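Local coordinates for putative Lipoprotein (Shewanella oneidensis, PDB 3U24) that is of unknown function but binds zinc and calcium ions and is probably related to metallopeptidases, at residues A[125-130]-A[143-148]; A[168-173]-A[516-521]; A[361-366]-A[373-378]; A[469-474]-A[500-505]. All coordinates share one frame; numbering follows the deposited sequence.

Contact 1 of 4, residues A[125-130]-A[143-148]; sequences GGFAQI and RSVLAR. With EDO (1,2-ethanediol), chain P.
R148 reaches from helix 138-148 across the ring of F127, and its three methylenes, CB, CG and CD, lie against that phenyl group. CB sits by the far end of the ring, and CG presses on it more closely, 3.4 Å from F127 CZ. R148 CD sits over the ring centre, 3.6 Å from the centroid and 12° off the normal, a CH-pi contact. I130 CD1 flanks this methylene, 3.6 Å from R148 CD. This straight course follows from an extended chain with CG anti to the backbone N (chi1 -167°). NE still lies by the ring, near F127 CE2. The guanidinium stands almost upright on the ring, planes 84° apart, its charge too distant for more than a weak cation-pi attraction. NH1 bonds to the carbonyl O of D53. NH2 bonds to T42 OG1 and also to a 1,2-ethanediol, probably from the crystallisation liquor, with 3.1 Å between R148 NH2 and EDO O2. The frame is an antiparallel helical hairpin, helix 124-131 against helix 138-148, with local axes 10.3 Å apart. G126 lets the guanidinium come close, since a CB there would collide with NH2; its backbone N holds EDO O1. V145 meets the ring at its rim, the carbonyl O near the ring plane and V145 CG1 3.8 Å from F127 CE1. With an alanine instead of F127 the R148 methylenes would probably lose their platform and a gap open beside V145. I130 CG2 packs on V145 CG2 at 3.9 Å, while the I130 side chain lies about 5 Å from that of the zinc ligand H50.

Contact 2 of 4, residues A[168-173]-A[516-521]; sequences LEHTEL and LSQVQL. With ACY (acetic acid), chain Q.
The imidazole of H170 carries the methyl L516 CD2 over one face, 4.0 Å from the ring centroid, a CH-pi contact set toward the rim. The ring of W116 adds an edge-to-face partner. From the same ring, H170 NE2 donates to the carbonyl O of L516 over 3.0 Å with an N-H...O angle of 151°. The donor arrives above the carbonyl plane, 35° out of it, and the oxygen is tilted from the plane of the imidazole. ND1 is bonded to T167 OG1, so both ring nitrogens are engaged and the rotation of the imidazole is fixed. One residue, L516, thus supplies both the methyl on the ring and the oxygen at its nitrogen. L516 is the last residue of helix 504-516, and S517 leaves the helical conformation; the histidine, in the first turn of helix 168-179, therefore joins the start of one helix to the end of another some 340 residues further on. L516 also wedges its branched end against helix 168-179: CD2 packs on E169 CB at 3.9 Å, and CD1 lies 4.2 Å from L173 CD2, the two leucine side chains crossing at a slant. An acetic acid molecule, probably from the crystallisation liquor, lies between H170 and Q518. Q518, its chain bent at chi2, turns its amide back so that NE2 donates to ACY O at 3.2 Å in a nearly straight bond of 166°. H170 NE2 reaches the same oxygen only weakly. The E169 side chain lies about 8 Å from that of E489, a calcium-binding residue whose ion is not bound to this chain.

Contact 3 of 4, residues A[361-366]-A[373-378]; sequences ASISAP and GNTYYN
S362 with N378 and S364 with Y376 are antiparallel hydrogen-bonded pairs, each closed by two backbone bonds. S362 N donates to N378 O over 2.9 Å in the carbonyl plane, and N378 N returns a bond to S362 O at 2.8 Å. S364 N donates to Y376 O, and Y376 N answers to S364 O, nearly in line with the C=O. CA-H...O contacts run alongside the rungs and past both ends, the shortest from A361 CA to N378 O at 3.0 Å. Apolar contacts gather where I363 and Y377 form the non-hydrogen-bonded pair. I363 CD1 touches Y377 CD1 at 3.8 Å, the two side chains crossing at about a right angle, and I363 CG2 rests on T375 CG2. A361 CB approaches Y377 CE1 at 3.9 Å, while S362 O lies at the ring edge, in its plane. A chi1 of -169° swings the Y377 ring away from its own N and toward A361, and its OH bonds to N406 OD1. N406 would probably lose this mate if Y377 were a phenylalanine. Among polar side chains, S364 OG and N378 ND2 sit 3.0 Å apart on the side of the sheet shared with S362 and Y376, and N378 OD1 accepts from R351 NE. The arrangement is a beta hairpin forming two strands of a three-stranded mixed sheet, whose I363-Y377 side faces zinc-site residues: side chain to side chain, I363 lies about 4 Å from H414, a ligand of the bound zinc, and Y377 about 3 Å from E409, which does not hold the ion here.

Contact 4 of 4, residues A[469-474]-A[500-505]; sequences NLRVIC and AFQQRA
L470 is the first residue of segment 469-474 to touch the chain at 500-505, and it does so at two levels. Its CB packs over A500, 4.2 Å from A500 CA, while the branch CD1 travels further out to F501 and lies 3.6 Å from F501 CE2. The leucine and phenylalanine side chains meet at a slant. L470 is backed by V274 and M278 of helix 260-289, and the F501 ring packs on I302 and R303 of helix 298-309. R471 follows with its aliphatic part: R471 CG is 3.2 Å from Q502 NE2, a close approach with the two side chains at about a right angle and the guanidinium and amide planes 51° apart. The extended chain of Q502, straight beyond CG, brings the amide there. R471 bends at chi3 (91°), so its guanidinium turns aside and makes a cation-pi contact with W468. One turn on, C474 lays its SG against A500 CB at 3.9 Å, and M496 of helix 489-499 adjoins the same cysteine. The A500-Q502 stretch turns through F501, which has a positive phi of 58° just after that helix, before Q503 takes the N-cap position of helix 504-516. No hydrogen bond crosses between the segments. Apolar packing of L470 and C474 on A500 and F501 therefore carries the contact, the glutamine adding an amide against methylenes, and the R471 side chain also comes within about 6 Å of that of the zinc ligand H408.

All four contacts fall within one DUF885 range, and none touches another. Contacts 2 and 4 come nearest, about 5 Å between closest atoms and about 20 Å between centres, and contact 4 lies in sequence between the segments that contact 2 joins, as does contact 3. Contacts 1 and 4 are furthest apart, about 40 Å between centres, on opposite sides of the chain's centre. Contacts 3 and 4 border the site of H408, H414 and E439, probably the zinc about 8 Å from the S362 side chain and 7 Å from that of R471. Contact 1 borders a different zinc site, with H50 and E133, and the E169 side chain of contact 2 is about 9 Å from a calcium ion.

Contact 1 of 4, residues A[125-130]-A[143-148]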
loop_
_atom_site.group_PDB
_atom_site.type_symbol
_atom_site.label_atom_id
_atom_site.label_comp_id
_atom_site.label_asym_id
_atom_site.label_seq_id
_atom_site.Cartn_x
_atom_site.Cartn_y
_atom_site.Cartn_z
ATOM N N GLY A 125 8.357 -14.962 6.743
ATOM C CA GLY A 125 7.898 -13.668 7.210
ATOM C C GLY A 125 7.775 -13.542 8.726
ATOM O O GLY A 125 8.287 -12.594 9.338
ATOM N N GLY A 126 7.106 -14.489 9.340
ATOM C CA GLY A 126 6.923 -14.449 10.791
ATOM C C GLY A 126 8.252 -14.593 11.543
ATOM O O GLY A 126 8.501 -13.918 12.556
ATOM N N PHE A 127 9.114 -15.463 11.017
ATOM C CA PHE A 127 10.418 -15.668 11.606
ATOM C C PHE A 127 11.281 -14.426 11.457
ATOM O O PHE A 127 11.937 -14.052 12.408
ATOM C CB PHE A 127 11.108 -16.915 11.030
ATOM C CG PHE A 127 10.606 -18.199 11.636
ATOM C CD1 PHE A 127 11.167 -18.686 12.795
ATOM C CD2 PHE A 127 9.573 -18.908 11.048
ATOM C CE1 PHE A 127 10.719 -19.864 13.357
ATOM C CE2 PHE A 127 9.125 -20.097 11.596
ATOM C CZ PHE A 127 9.687 -20.573 12.754
ATOM N N ALA A 128 11.262 -13.776 10.291
ATOM C CA ALA A 128 12.073 -12.557 10.076
ATOM C C ALA A 128 11.640 -11.449 11.032
ATOM O O ALA A 128 12.490 -10.764 11.584
ATOM C CB ALA A 128 12.011 -12.092 8.606
ATOM N N GLN A 129 10.334 -11.295 11.264
ATOM C CA GLN A 129 9.858 -10.285 12.211
ATOM C C GLN A 129 10.371 -10.533 13.613
ATOM O O GLN A 129 10.554 -9.580 14.351
ATOM C CB GLN A 129 8.341 -10.239 12.371
ATOM C CG GLN A 129 7.558 -9.836 11.153
ATOM C CD GLN A 129 7.701 -8.370 10.766
ATOM O OE1 GLN A 129 7.426 -7.453 11.552
ATOM N NE2 GLN A 129 8.075 -8.151 9.516
ATOM N N ILE A 130 10.492 -11.784 14.032
ATOM C CA ILE A 130 10.999 -12.060 15.378
ATOM C C ILE A 130 12.509 -11.776 15.406
ATOM O O ILE A 130 12.980 -11.028 16.239
ATOM C CB ILE A 130 10.702 -13.498 15.809
ATOM C CG1 ILE A 130 9.182 -13.691 16.023
ATOM C CG2 ILE A 130 11.441 -13.827 17.086
ATOM C CD1 ILE A 130 8.643 -15.116 15.834
ATOM N N ARG A 143 14.278 -18.226 21.783
ATOM C CA ARG A 143 13.345 -19.164 22.385
ATOM C C ARG A 143 12.011 -19.120 21.653
ATOM O O ARG A 143 11.356 -20.157 21.520
ATOM C CB ARG A 143 13.142 -18.892 23.863
ATOM C CG ARG A 143 14.331 -19.355 24.690
ATOM C CD ARG A 143 14.250 -19.015 26.185
ATOM N NE ARG A 143 15.393 -19.621 26.868
ATOM C CZ ARG A 143 16.270 -18.968 27.639
ATOM N NH1 ARG A 143 16.141 -17.683 27.913
ATOM N NH2 ARG A 143 17.283 -19.626 28.174
ATOM N N SER A 144 11.610 -17.933 21.179
ATOM C CA SER A 144 10.405 -17.832 20.356
ATOM C C SER A 144 10.572 -18.612 19.047
ATOM O O SER A 144 9.679 -19.375 18.629
ATOM C CB SER A 144 10.017 -16.365 20.079
ATOM O OG SER A 144 9.505 -15.781 21.274
ATOM N N VAL A 145 11.712 -18.429 18.412
ATOM C CA VAL A 145 12.027 -19.138 17.181
ATOM C C VAL A 145 12.129 -20.669 17.444
ATOM O O VAL A 145 11.617 -21.492 16.665
ATOM C CB VAL A 145 13.366 -18.628 16.615
ATOM C CG1 VAL A 145 13.850 -19.526 15.483
ATOM C CG2 VAL A 145 13.197 -17.190 16.158
ATOM N N LEU A 146 12.788 -21.027 18.555
ATOM C CA LEU A 146 12.888 -22.433 18.931
ATOM C C LEU A 146 11.480 -23.080 18.929
ATOM O O LEU A 146 11.292 -24.086 18.270
ATOM C CB LEU A 146 13.620 -22.620 20.283
ATOM C CG LEU A 146 13.833 -24.018 20.875
ATOM C CD1 LEU A 146 14.616 -24.890 19.899
ATOM C CD2 LEU A 146 14.568 -23.888 22.200
ATOM N N ALA A 147 10.500 -22.438 19.583
ATOM C CA ALA A 147 9.142 -22.966 19.701
ATOM C C ALA A 147 8.407 -22.888 18.368
ATOM O O ALA A 147 7.667 -23.814 17.985
ATOM C CB ALA A 147 8.339 -22.241 20.833
ATOM N N ARG A 148 8.609 -21.800 17.639
ATOM C CA ARG A 148 7.879 -21.594 16.385
ATOM C C ARG A 148 8.266 -22.596 15.279
ATOM O O ARG A 148 7.490 -22.852 14.357
ATOM C CB ARG A 148 8.058 -20.135 15.925
ATOM C CG ARG A 148 7.127 -19.643 14.817
ATOM C CD ARG A 148 7.496 -18.230 14.338
ATOM N NE ARG A 148 6.511 -17.725 13.392
ATOM C CZ ARG A 148 5.386 -17.108 13.762
ATOM N NH1 ARG A 148 5.128 -16.862 15.065
ATOM N NH2 ARG A 148 4.518 -16.716 12.832
HETATM C C1 EDO P . 3.797 -15.823 8.453
HETATM O O1 EDO P . 5.072 -16.098 7.848
HETATM C C2 EDO P . 3.033 -17.100 8.860
HETATM O O2 EDO P . 3.653 -17.658 10.018
#

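Contact 2 of 4, residues A[168-173]-A[516-521]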
loop_
_atom_site.group_PDB
_atom_site.type_symbol
_atom_site.label_atom_id
_atom_site.label_comp_id
_atom_site.label_asym_id
_atom_site.label_seq_id
_atom_site.Cartn_x
_atom_site.Cartn_y
_atom_site.Cartn_z
ATOM N N LEU A 168 -0.762 -20.374 -12.145
ATOM C CA LEU A 168 0.637 -20.587 -12.434
ATOM C C LEU A 168 1.458 -19.494 -11.757
ATOM O O LEU A 168 2.529 -19.751 -11.199
ATOM C CB LEU A 168 0.899 -20.542 -13.955
ATOM C CG LEU A 168 2.391 -20.557 -14.319
ATOM C CD1 LEU A 168 3.031 -21.847 -13.785
ATOM C CD2 LEU A 168 2.597 -20.350 -15.850
ATOM N N GLU A 169 0.982 -18.268 -11.865
ATOM C CA GLU A 169 1.765 -17.117 -11.402
ATOM C C GLU A 169 2.006 -17.156 -9.873
ATOM O O GLU A 169 3.112 -16.877 -9.395
ATOM C CB GLU A 169 1.070 -15.797 -11.783
ATOM C CG GLU A 169 1.080 -15.524 -13.300
ATOM C CD GLU A 169 0.050 -16.366 -14.110
ATOM O OE1 GLU A 169 -0.772 -17.132 -13.515
ATOM O OE2 GLU A 169 0.065 -16.255 -15.359
ATOM N N HIS A 170 0.990 -17.509 -9.097
ATOM C CA HIS A 170 1.186 -17.480 -7.650
ATOM C C HIS A 170 2.017 -18.654 -7.224
ATOM O O HIS A 170 2.721 -18.582 -6.200
ATOM C CB HIS A 170 -0.162 -17.399 -6.902
ATOM C CG HIS A 170 -0.911 -16.097 -7.143
ATOM N ND1 HIS A 170 -1.714 -15.911 -8.200
ATOM C CD2 HIS A 170 -0.888 -14.870 -6.448
ATOM C CE1 HIS A 170 -2.232 -14.659 -8.177
ATOM N NE2 HIS A 170 -1.721 -14.013 -7.114
ATOM N N THR A 171 1.964 -19.743 -7.990
ATOM C CA THR A 171 2.779 -20.904 -7.660
ATOM C C THR A 171 4.263 -20.584 -7.905
ATOM O O THR A 171 5.129 -21.001 -7.118
ATOM C CB THR A 171 2.348 -22.174 -8.415
ATOM O OG1 THR A 171 0.919 -22.367 -8.309
ATOM C CG2 THR A 171 3.066 -23.405 -7.869
ATOM N N GLU A 172 4.531 -19.780 -8.937
ATOM C CA GLU A 172 5.886 -19.417 -9.286
ATOM C C GLU A 172 6.385 -18.486 -8.213
ATOM O O GLU A 172 7.520 -18.554 -7.790
ATOM C CB GLU A 172 5.942 -18.682 -10.650
ATOM C CG GLU A 172 5.784 -19.573 -11.882
ATOM C CD GLU A 172 5.620 -18.822 -13.234
ATOM O OE1 GLU A 172 5.007 -17.700 -13.340
ATOM O OE2 GLU A 172 6.066 -19.417 -14.245
ATOM N N LEU A 173 5.528 -17.592 -7.795
ATOM C CA LEU A 173 5.906 -16.688 -6.719
ATOM C C LEU A 173 6.230 -17.493 -5.417
ATOM O O LEU A 173 7.240 -17.247 -4.758
ATOM C CB LEU A 173 4.844 -15.631 -6.509
ATOM C CG LEU A 173 5.161 -14.554 -5.466
ATOM C CD1 LEU A 173 6.429 -13.716 -5.792
ATOM C CD2 LEU A 173 3.921 -13.680 -5.226
ATOM N N LEU A 516 -0.412 -10.419 -10.058
ATOM C CA LEU A 516 -0.229 -11.030 -8.742
ATOM C C LEU A 516 -1.126 -10.444 -7.664
ATOM O O LEU A 516 -1.348 -11.060 -6.658
ATOM C CB LEU A 516 1.259 -10.965 -8.309
ATOM C CG LEU A 516 2.193 -11.900 -9.122
ATOM C CD1 LEU A 516 3.681 -11.624 -8.848
ATOM C CD2 LEU A 516 1.853 -13.360 -8.864
ATOM N N SER A 517 -1.619 -9.242 -7.879
ATOM C CA SER A 517 -2.516 -8.585 -6.938
ATOM C C SER A 517 -3.734 -8.037 -7.692
ATOM O O SER A 517 -3.726 -7.900 -8.932
ATOM C CB SER A 517 -1.786 -7.436 -6.250
ATOM O OG SER A 517 -1.548 -6.393 -7.182
ATOM N N GLN A 518 -4.778 -7.754 -6.936
ATOM C CA GLN A 518 -6.035 -7.243 -7.456
ATOM C C GLN A 518 -6.499 -6.097 -6.546
ATOM O O GLN A 518 -6.243 -6.148 -5.317
ATOM C CB GLN A 518 -7.096 -8.345 -7.445
ATOM C CG GLN A 518 -6.597 -9.689 -7.933
ATOM C CD GLN A 518 -5.942 -10.464 -6.828
ATOM O OE1 GLN A 518 -6.309 -10.311 -5.687
ATOM N NE2 GLN A 518 -4.961 -11.275 -7.158
ATOM N N VAL A 519 -7.117 -5.072 -7.162
ATOM C CA VAL A 519 -7.788 -3.963 -6.476
ATOM C C VAL A 519 -6.833 -2.915 -5.888
ATOM O O VAL A 519 -7.042 -1.699 -6.040
ATOM C CB VAL A 519 -8.816 -4.500 -5.443
ATOM C CG1 VAL A 519 -9.335 -3.405 -4.563
ATOM C CG2 VAL A 519 -9.986 -5.155 -6.181
ATOM N N GLN A 520 -5.747 -3.344 -5.262
ATOM C CA GLN A 520 -4.838 -2.383 -4.609
ATOM C C GLN A 520 -4.411 -1.232 -5.543
ATOM O O GLN A 520 -4.280 -0.080 -5.118
ATOM C CB GLN A 520 -3.645 -3.124 -3.970
ATOM C CG GLN A 520 -2.727 -2.257 -3.094
ATOM C CD GLN A 520 -1.855 -1.298 -3.914
ATOM O OE1 GLN A 520 -1.491 -1.596 -5.053
ATOM N NE2 GLN A 520 -1.576 -0.113 -3.348
ATOM N N LEU A 521 -4.245 -1.538 -6.826
ATOM C CA LEU A 521 -3.782 -0.543 -7.826
ATOM C C LEU A 521 -4.803 0.550 -8.053
ATOM O O LEU A 521 -4.410 1.644 -8.425
ATOM C CB LEU A 521 -3.407 -1.186 -9.170
ATOM C CG LEU A 521 -1.946 -1.636 -9.220
ATOM C CD1 LEU A 521 -1.726 -2.582 -10.406
ATOM C CD2 LEU A 521 -1.016 -0.425 -9.285
HETATM C C ACY Q . -4.129 -12.441 -3.839
HETATM O O ACY Q . -3.247 -12.450 -4.738
HETATM O OXT ACY Q . -4.936 -11.478 -3.662
HETATM C CH3 ACY Q . -4.194 -13.596 -2.897
#

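Contact 3 of 4, residues A[361-366]-A[373-378]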
loop_
_atom_site.group_PDB
_atom_site.type_symbol
_atom_site.label_atom_id
_atom_site.label_comp_id
_atom_site.label_asym_id
_atom_site.label_seq_id
_atom_site.Cartn_x
_atom_site.Cartn_y
_atom_site.Cartn_z
ATOM N N ALA A 361 11.477 7.651 -1.851
ATOM C CA ALA A 361 11.199 8.653 -0.820
ATOM C C ALA A 361 9.846 8.401 -0.151
ATOM O O ALA A 361 8.820 8.369 -0.823
ATOM C CB ALA A 361 11.267 10.051 -1.400
ATOM N N SER A 362 9.848 8.186 1.166
ATOM C CA SER A 362 8.594 7.974 1.928
ATOM C C SER A 362 8.703 8.297 3.426
ATOM O O SER A 362 9.783 8.376 3.981
ATOM C CB SER A 362 8.093 6.539 1.756
ATOM O OG SER A 362 8.894 5.621 2.475
ATOM N N ILE A 363 7.555 8.480 4.058
ATOM C CA ILE A 363 7.474 8.780 5.469
ATOM C C ILE A 363 7.516 7.480 6.251
ATOM O O ILE A 363 6.791 6.555 5.913
ATOM C CB ILE A 363 6.147 9.453 5.791
ATOM C CG1 ILE A 363 6.014 10.770 5.032
ATOM C CG2 ILE A 363 6.060 9.726 7.258
ATOM C CD1 ILE A 363 7.115 11.770 5.286
ATOM N N SER A 364 8.357 7.373 7.271
ATOM C CA SER A 364 8.258 6.218 8.150
ATOM C C SER A 364 7.930 6.708 9.536
ATOM O O SER A 364 8.483 7.702 10.047
ATOM C CB SER A 364 9.498 5.322 8.140
ATOM O OG SER A 364 10.610 5.975 8.703
ATOM N N ALA A 365 6.989 6.009 10.128
ATOM C CA ALA A 365 6.358 6.483 11.324
ATOM C C ALA A 365 6.117 5.253 12.185
ATOM O O ALA A 365 6.036 4.143 11.656
ATOM C CB ALA A 365 5.059 7.190 10.966
ATOM N N PRO A 366 6.044 5.440 13.500
ATOM C CA PRO A 366 5.842 4.309 14.412
ATOM C C PRO A 366 4.474 3.679 14.267
ATOM O O PRO A 366 3.502 4.392 14.019
ATOM C CB PRO A 366 5.963 4.942 15.811
ATOM C CG PRO A 366 5.755 6.407 15.595
ATOM C CD PRO A 366 6.257 6.705 14.214
ATOM N N GLY A 373 9.260 5.292 19.020
ATOM C CA GLY A 373 9.761 5.660 17.693
ATOM C C GLY A 373 9.448 7.039 17.150
ATOM O O GLY A 373 8.386 7.600 17.405
ATOM N N ASN A 374 10.379 7.567 16.366
ATOM C CA ASN A 374 10.236 8.891 15.764
ATOM C C ASN A 374 9.720 8.806 14.307
ATOM O O ASN A 374 9.683 7.715 13.726
ATOM C CB ASN A 374 11.587 9.608 15.838
ATOM C CG ASN A 374 11.445 11.111 15.901
ATOM O OD1 ASN A 374 10.349 11.634 16.115
ATOM N ND2 ASN A 374 12.560 11.821 15.708
ATOM N N THR A 375 9.308 9.943 13.737
ATOM C CA THR A 375 8.813 10.005 12.349
ATOM C C THR A 375 9.815 10.701 11.465
ATOM O O THR A 375 10.191 11.818 11.760
ATOM C CB THR A 375 7.467 10.783 12.239
ATOM O OG1 THR A 375 6.497 10.210 13.129
ATOM C CG2 THR A 375 6.914 10.733 10.796
ATOM N N TYR A 376 10.219 10.051 10.372
ATOM C CA TYR A 376 11.139 10.635 9.375
ATOM C C TYR A 376 10.629 10.649 7.915
ATOM O O TYR A 376 9.774 9.861 7.532
ATOM C CB TYR A 376 12.453 9.847 9.342
ATOM C CG TYR A 376 13.074 9.598 10.682
ATOM C CD1 TYR A 376 13.990 10.501 11.229
ATOM C CD2 TYR A 376 12.767 8.445 11.408
ATOM C CE1 TYR A 376 14.571 10.265 12.468
ATOM C CE2 TYR A 376 13.347 8.205 12.652
ATOM C CZ TYR A 376 14.244 9.115 13.175
ATOM O OH TYR A 376 14.801 8.883 14.412
ATOM N N TYR A 377 11.233 11.514 7.095
ATOM C CA TYR A 377 11.117 11.448 5.640
ATOM C C TYR A 377 12.375 10.766 5.097
ATOM O O TYR A 377 13.446 11.383 5.013
ATOM C CB TYR A 377 10.963 12.858 5.069
ATOM C CG TYR A 377 10.581 12.998 3.603
ATOM C CD1 TYR A 377 10.093 11.939 2.860
ATOM C CD2 TYR A 377 10.643 14.238 2.991
ATOM C CE1 TYR A 377 9.726 12.103 1.533
ATOM C CE2 TYR A 377 10.265 14.427 1.679
ATOM C CZ TYR A 377 9.804 13.361 0.948
ATOM O OH TYR A 377 9.467 13.554 -0.365
ATOM N N ASN A 378 12.227 9.489 4.760
ATOM C CA ASN A 378 13.279 8.673 4.156
ATOM C C ASN A 378 13.467 9.024 2.679
ATOM O O ASN A 378 12.593 8.776 1.862
ATOM C CB ASN A 378 12.937 7.188 4.264
ATOM C CG ASN A 378 12.857 6.711 5.694
ATOM O OD1 ASN A 378 13.707 7.042 6.515
ATOM N ND2 ASN A 378 11.827 5.923 6.004
#

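Contact 4 of 4, residues A[469-474]-A[500-505]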
loop_
_atom_site.group_PDB
_atom_site.type_symbol
_atom_site.label_atom_id
_atom_site.label_comp_id
_atom_site.label_asym_id
_atom_site.label_seq_id
_atom_site.Cartn_x
_atom_site.Cartn_y
_atom_site.Cartn_z
ATOM N N ASN A 469 -0.272 12.383 -12.982
ATOM C CA ASN A 469 -1.666 12.015 -12.774
ATOM C C ASN A 469 -2.077 10.826 -13.630
ATOM O O ASN A 469 -2.851 9.962 -13.174
ATOM C CB ASN A 469 -2.568 13.217 -13.094
ATOM C CG ASN A 469 -3.930 13.166 -12.403
ATOM O OD1 ASN A 469 -4.918 13.494 -13.022
ATOM N ND2 ASN A 469 -3.977 12.802 -11.118
ATOM N N LEU A 470 -1.590 10.766 -14.873
ATOM C CA LEU A 470 -1.903 9.617 -15.733
ATOM C C LEU A 470 -1.498 8.257 -15.125
ATOM O O LEU A 470 -2.178 7.254 -15.337
ATOM C CB LEU A 470 -1.301 9.770 -17.136
ATOM C CG LEU A 470 -2.042 10.740 -18.061
ATOM C CD1 LEU A 470 -1.234 10.970 -19.330
ATOM C CD2 LEU A 470 -3.444 10.214 -18.389
ATOM N N ARG A 471 -0.425 8.223 -14.350
ATOM C CA ARG A 471 -0.015 6.990 -13.646
ATOM C C ARG A 471 -1.191 6.432 -12.816
ATOM O O ARG A 471 -1.495 5.229 -12.812
ATOM C CB ARG A 471 1.144 7.335 -12.699
ATOM C CG ARG A 471 2.246 6.302 -12.485
ATOM C CD ARG A 471 3.487 6.987 -11.849
ATOM N NE ARG A 471 3.484 6.969 -10.368
ATOM C CZ ARG A 471 2.891 7.856 -9.538
ATOM N NH1 ARG A 471 2.983 7.670 -8.214
ATOM N NH2 ARG A 471 2.200 8.921 -9.982
ATOM N N VAL A 472 -1.822 7.339 -12.080
ATOM C CA VAL A 472 -2.864 6.982 -11.143
ATOM C C VAL A 472 -4.139 6.544 -11.886
ATOM O O VAL A 472 -4.723 5.504 -11.575
ATOM C CB VAL A 472 -3.084 8.176 -10.186
ATOM C CG1 VAL A 472 -4.355 8.025 -9.432
ATOM C CG2 VAL A 472 -1.869 8.247 -9.254
ATOM N N ILE A 473 -4.497 7.298 -12.910
ATOM C CA ILE A 473 -5.639 6.991 -13.764
ATOM C C ILE A 473 -5.423 5.629 -14.471
ATOM O O ILE A 473 -6.288 4.723 -14.387
ATOM C CB ILE A 473 -5.888 8.126 -14.801
ATOM C CG1 ILE A 473 -6.177 9.476 -14.077
ATOM C CG2 ILE A 473 -7.033 7.768 -15.728
ATOM C CD1 ILE A 473 -6.187 10.694 -15.003
ATOM N N CYS A 474 -4.272 5.481 -15.132
ATOM C CA CYS A 474 -3.990 4.260 -15.854
ATOM C C CYS A 474 -3.762 3.048 -14.950
ATOM O O CYS A 474 -4.001 1.918 -15.376
ATOM C CB CYS A 474 -2.860 4.447 -16.873
ATOM S SG CYS A 474 -3.275 5.667 -18.180
ATOM N N ALA A 500 0.122 6.565 -20.933
ATOM C CA ALA A 500 0.692 7.141 -19.710
ATOM C C ALA A 500 2.155 7.526 -19.823
ATOM O O ALA A 500 2.740 7.919 -18.830
ATOM C CB ALA A 500 0.542 6.164 -18.552
ATOM N N PHE A 501 2.756 7.356 -21.002
ATOM C CA PHE A 501 4.118 7.835 -21.272
ATOM C C PHE A 501 5.176 7.280 -20.323
ATOM O O PHE A 501 6.148 7.954 -20.013
ATOM C CB PHE A 501 4.146 9.375 -21.316
ATOM C CG PHE A 501 3.021 9.946 -22.122
ATOM C CD1 PHE A 501 2.959 9.727 -23.489
ATOM C CD2 PHE A 501 1.987 10.628 -21.517
ATOM C CE1 PHE A 501 1.902 10.218 -24.243
ATOM C CE2 PHE A 501 0.924 11.109 -22.258
ATOM C CZ PHE A 501 0.879 10.903 -23.622
ATOM N N GLN A 502 4.992 6.035 -19.896
ATOM C CA GLN A 502 5.994 5.341 -19.080
ATOM C C GLN A 502 7.039 4.532 -19.887
ATOM O O GLN A 502 6.843 4.185 -21.059
ATOM C CB GLN A 502 5.294 4.431 -18.058
ATOM C CG GLN A 502 4.696 5.240 -16.922
ATOM C CD GLN A 502 3.811 4.454 -16.026
ATOM O OE1 GLN A 502 3.960 3.249 -15.845
ATOM N NE2 GLN A 502 2.868 5.148 -15.437
ATOM N N GLN A 503 8.140 4.241 -19.208
ATOM C CA GLN A 503 9.219 3.417 -19.732
ATOM C C GLN A 503 8.832 1.947 -19.699
ATOM O O GLN A 503 7.961 1.498 -18.922
ATOM C CB GLN A 503 10.468 3.549 -18.857
ATOM C CG GLN A 503 11.064 4.931 -18.772
ATOM C CD GLN A 503 11.794 5.297 -20.039
ATOM O OE1 GLN A 503 11.427 6.271 -20.704
ATOM N NE2 GLN A 503 12.832 4.494 -20.407
ATOM N N ARG A 504 9.573 1.189 -20.478
ATOM C CA ARG A 504 9.349 -0.224 -20.625
ATOM C C ARG A 504 9.368 -0.984 -19.297
ATOM O O ARG A 504 8.474 -1.767 -19.005
ATOM C CB ARG A 504 10.445 -0.769 -21.529
ATOM C CG ARG A 504 10.342 -2.252 -21.785
ATOM C CD ARG A 504 9.175 -2.570 -22.697
ATOM N NE ARG A 504 8.770 -3.955 -22.495
ATOM C CZ ARG A 504 8.035 -4.667 -23.345
ATOM N NH1 ARG A 504 7.607 -4.127 -24.491
ATOM N NH2 ARG A 504 7.745 -5.938 -23.038
ATOM N N ALA A 505 10.422 -0.778 -18.534
ATOM C CA ALA A 505 10.617 -1.488 -17.301
ATOM C C ALA A 505 9.462 -1.169 -16.323
ATOM O O ALA A 505 8.974 -2.053 -15.624
ATOM C CB ALA A 505 11.980 -1.133 -16.694
#